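Alkaline phosphatase D (Bacillus subtilis, PDB 2YEQ) catalyses the hydrolysis of phosphate esters, acting as a phosphodiesterase with an iron- and calcium-containing active site. Local coordinates at residues G441-T446 and W452-R457. Sequence-based numbering, arbitrary orientation.
Sequences GYVRCT and WKADYR. With PE5 (3,6,9,12,15,18,21,24-octaoxahexacosan-1-ol), chain H.
The guanidinium of Arg444 is shared between Asp455, which meets its edge, and Arg457, which lies across one face. NH2 of Arg444 donates to OD2 of Asp455 in a 2.8 Å salt bridge, and NE adds a weak bond to the same oxygen; OD1 of Asp455 is hydrogen-bonded to Ser474. OD2 lies in the guanidinium plane but is itself approached from above the carboxylate, the two groups being nearly perpendicular (84°). The extended start of the Arg444 chain and its turn at CG-CD (chi3 66°) bring the head over this partner. On the face, CD of Arg457 sits over the centre and the two guanidiniums stack, planes 24° apart; Glu141 forms salt bridges with both arginines, which probably offsets their like charge. Were Arg444 an alanine, OD2 of Asp455 would probably lose its cationic mate and the Arg457 guanidinium a stacking partner. These residues belong to an antiparallel beta hairpin inside the large mixed sheet of the PhoD-like phosphatase fold, with strand 117-122 on one flank and 470-477 on the other. On the sheet face that carries Arg444, CB of Arg457 packs over the Tyr442 ring in a CH-pi contact, 4.0 Å from its centroid. On the reverse face, Val443 CG2 rests 3.8 Å from Tyr456 CD2, and Trp452 directs NE1 at Cys445 SG in a weak 3.4 Å hydrogen bond, the sulfur lying at the indole edge.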
loop_
_atom_site.group_PDB
_atom_site.type_symbol
_atom_site.label_atom_id
_atom_site.label_comp_id
_atom_site.label_asym_id
_atom_site.label_seq_id
_atom_site.Cartn_x
_atom_site.Cartn_y
_atom_site.Cartn_z
ATOM N N GLY A 441 -3.545 -10.157 -7.245
ATOM C CA GLY A 441 -4.755 -9.368 -7.342
ATOM C C GLY A 441 -4.773 -8.269 -6.295
ATOM O O GLY A 441 -3.749 -7.628 -6.004
ATOM N N TYR A 442 -5.945 -8.071 -5.713
ATOM C CA TYR A 442 -6.194 -6.999 -4.767
ATOM C C TYR A 442 -7.467 -7.330 -4.006
ATOM O O TYR A 442 -8.079 -8.358 -4.253
ATOM C CB TYR A 442 -6.341 -5.640 -5.472
ATOM C CG TYR A 442 -7.464 -5.558 -6.494
ATOM C CD1 TYR A 442 -8.762 -5.187 -6.126
ATOM C CD2 TYR A 442 -7.220 -5.839 -7.817
ATOM C CE1 TYR A 442 -9.786 -5.115 -7.072
ATOM C CE2 TYR A 442 -8.208 -5.774 -8.764
ATOM C CZ TYR A 442 -9.494 -5.429 -8.392
ATOM O OH TYR A 442 -10.452 -5.357 -9.373
ATOM N N VAL A 443 -7.807 -6.503 -3.037
ATOM C CA VAL A 443 -8.941 -6.745 -2.143
ATOM C C VAL A 443 -9.914 -5.600 -2.284
ATOM O O VAL A 443 -9.530 -4.428 -2.341
ATOM C CB VAL A 443 -8.495 -6.916 -0.659
ATOM C CG1 VAL A 443 -9.683 -7.174 0.227
ATOM C CG2 VAL A 443 -7.457 -8.026 -0.541
ATOM N N ARG A 444 -11.196 -5.939 -2.448
ATOM C CA ARG A 444 -12.252 -4.934 -2.533
ATOM C C ARG A 444 -13.142 -4.992 -1.292
ATOM O O ARG A 444 -13.673 -6.050 -0.956
ATOM C CB ARG A 444 -13.114 -5.202 -3.783
ATOM C CG ARG A 444 -14.229 -4.198 -3.993
ATOM C CD ARG A 444 -15.048 -4.544 -5.252
ATOM N NE ARG A 444 -15.759 -5.796 -5.090
ATOM C CZ ARG A 444 -16.192 -6.594 -6.072
ATOM N NH1 ARG A 444 -16.008 -6.297 -7.353
ATOM N NH2 ARG A 444 -16.832 -7.710 -5.764
ATOM N N CYS A 445 -13.312 -3.866 -0.620
ATOM C CA CYS A 445 -14.090 -3.829 0.603
ATOM C C CYS A 445 -15.389 -3.031 0.395
ATOM O O CYS A 445 -15.373 -1.949 -0.181
ATOM C CB CYS A 445 -13.267 -3.247 1.752
ATOM S SG CYS A 445 -11.920 -4.398 2.267
ATOM N N THR A 446 -16.499 -3.574 0.907
ATOM C CA THR A 446 -17.791 -2.884 0.906
ATOM C C THR A 446 -18.287 -2.780 2.322
ATOM O O THR A 446 -18.438 -3.778 3.012
ATOM C CB THR A 446 -18.824 -3.641 0.064
ATOM O OG1 THR A 446 -18.302 -3.848 -1.254
ATOM C CG2 THR A 446 -20.122 -2.845 -0.020
ATOM N N TRP A 452 -19.074 -5.502 7.374
ATOM C CA TRP A 452 -17.883 -5.279 6.545
ATOM C C TRP A 452 -17.719 -6.487 5.667
ATOM O O TRP A 452 -17.593 -7.598 6.160
ATOM C CB TRP A 452 -16.635 -5.120 7.412
ATOM C CG TRP A 452 -15.402 -4.682 6.637
ATOM C CD1 TRP A 452 -14.721 -5.392 5.711
ATOM C CD2 TRP A 452 -14.757 -3.420 6.743
ATOM N NE1 TRP A 452 -13.670 -4.637 5.207
ATOM C CE2 TRP A 452 -13.665 -3.428 5.848
ATOM C CE3 TRP A 452 -14.999 -2.277 7.492
ATOM C CZ2 TRP A 452 -12.821 -2.333 5.692
ATOM C CZ3 TRP A 452 -14.128 -1.180 7.350
ATOM C CH2 TRP A 452 -13.069 -1.224 6.448
ATOM N N LYS A 453 -17.690 -6.277 4.362
ATOM C CA LYS A 453 -17.415 -7.358 3.438
ATOM C C LYS A 453 -16.098 -7.123 2.697
ATOM O O LYS A 453 -15.851 -6.012 2.222
ATOM C CB LYS A 453 -18.541 -7.492 2.416
ATOM C CG LYS A 453 -18.260 -8.535 1.352
ATOM C CD LYS A 453 -19.540 -9.157 0.780
ATOM C CE LYS A 453 -20.413 -8.151 0.154
ATOM N NZ LYS A 453 -21.532 -8.780 -0.680
ATOM N N ALA A 454 -15.295 -8.175 2.611
ATOM C CA ALA A 454 -14.041 -8.182 1.877
ATOM C C ALA A 454 -14.131 -9.222 0.794
ATOM O O ALA A 454 -14.369 -10.396 1.085
ATOM C CB ALA A 454 -12.858 -8.506 2.825
ATOM N N ASP A 455 -13.936 -8.794 -0.454
ATOM C CA ASP A 455 -13.794 -9.683 -1.595
ATOM C C ASP A 455 -12.343 -9.762 -2.063
ATOM O O ASP A 455 -11.733 -8.725 -2.344
ATOM C CB ASP A 455 -14.629 -9.143 -2.771
ATOM C CG ASP A 455 -16.142 -9.033 -2.449
ATOM O OD1 ASP A 455 -16.662 -9.861 -1.677
ATOM O OD2 ASP A 455 -16.803 -8.109 -2.979
ATOM N N TYR A 456 -11.816 -10.976 -2.205
ATOM C CA TYR A 456 -10.469 -11.187 -2.692
ATOM C C TYR A 456 -10.516 -11.392 -4.191
ATOM O O TYR A 456 -11.004 -12.407 -4.683
ATOM C CB TYR A 456 -9.812 -12.371 -1.983
ATOM C CG TYR A 456 -9.513 -12.055 -0.524
ATOM C CD1 TYR A 456 -10.526 -12.113 0.457
ATOM C CD2 TYR A 456 -8.238 -11.670 -0.121
ATOM C CE1 TYR A 456 -10.252 -11.796 1.804
ATOM C CE2 TYR A 456 -7.957 -11.363 1.217
ATOM C CZ TYR A 456 -8.958 -11.419 2.169
ATOM O OH TYR A 456 -8.656 -11.110 3.491
ATOM N N ARG A 457 -10.005 -10.404 -4.917
ATOM C CA ARG A 457 -10.107 -10.363 -6.371
ATOM C C ARG A 457 -8.797 -10.793 -6.981
ATOM O O ARG A 457 -7.814 -10.055 -6.892
ATOM C CB ARG A 457 -10.444 -8.938 -6.809
ATOM C CG ARG A 457 -11.590 -8.296 -6.058
ATOM C CD ARG A 457 -12.953 -8.720 -6.657
ATOM N NE ARG A 457 -13.213 -8.044 -7.921
ATOM C CZ ARG A 457 -13.785 -8.583 -9.003
ATOM N NH1 ARG A 457 -14.200 -9.840 -9.026
ATOM N NH2 ARG A 457 -13.959 -7.835 -10.080
HETATM C C48 PE5 H . -19.678 -7.225 -3.805
HETATM C C50 PE5 H . -21.153 -6.881 -3.670
HETATM O O1 PE5 H . -21.491 -6.767 -2.282
HETATM C C1 PE5 H . -22.375 -5.696 -1.943
HETATM C C2 PE5 H . -22.383 -5.431 -0.436
HETATM O O2 PE5 H . -23.433 -6.162 0.196
HETATM C C3 PE5 H . -23.302 -6.417 1.600
HETATM C C4 PE5 H . -24.356 -7.449 2.003
HETATM O O3 PE5 H . -23.772 -8.726 2.314
HETATM C C5 PE5 H . -24.140 -9.726 1.363
HETATM C C6 PE5 H . -23.560 -11.094 1.644
HETATM O O4 PE5 H . -23.493 -11.831 0.417
HETATM C C7 PE5 H . -22.208 -11.787 -0.188
HETATM C C8 PE5 H . -22.194 -12.254 -1.624
HETATM O O5 PE5 H . -21.161 -11.553 -2.332
HETATM C C9 PE5 H . -19.988 -12.353 -2.444
HETATM O O HOH W 1 -16.638 -5.857 -1.700
#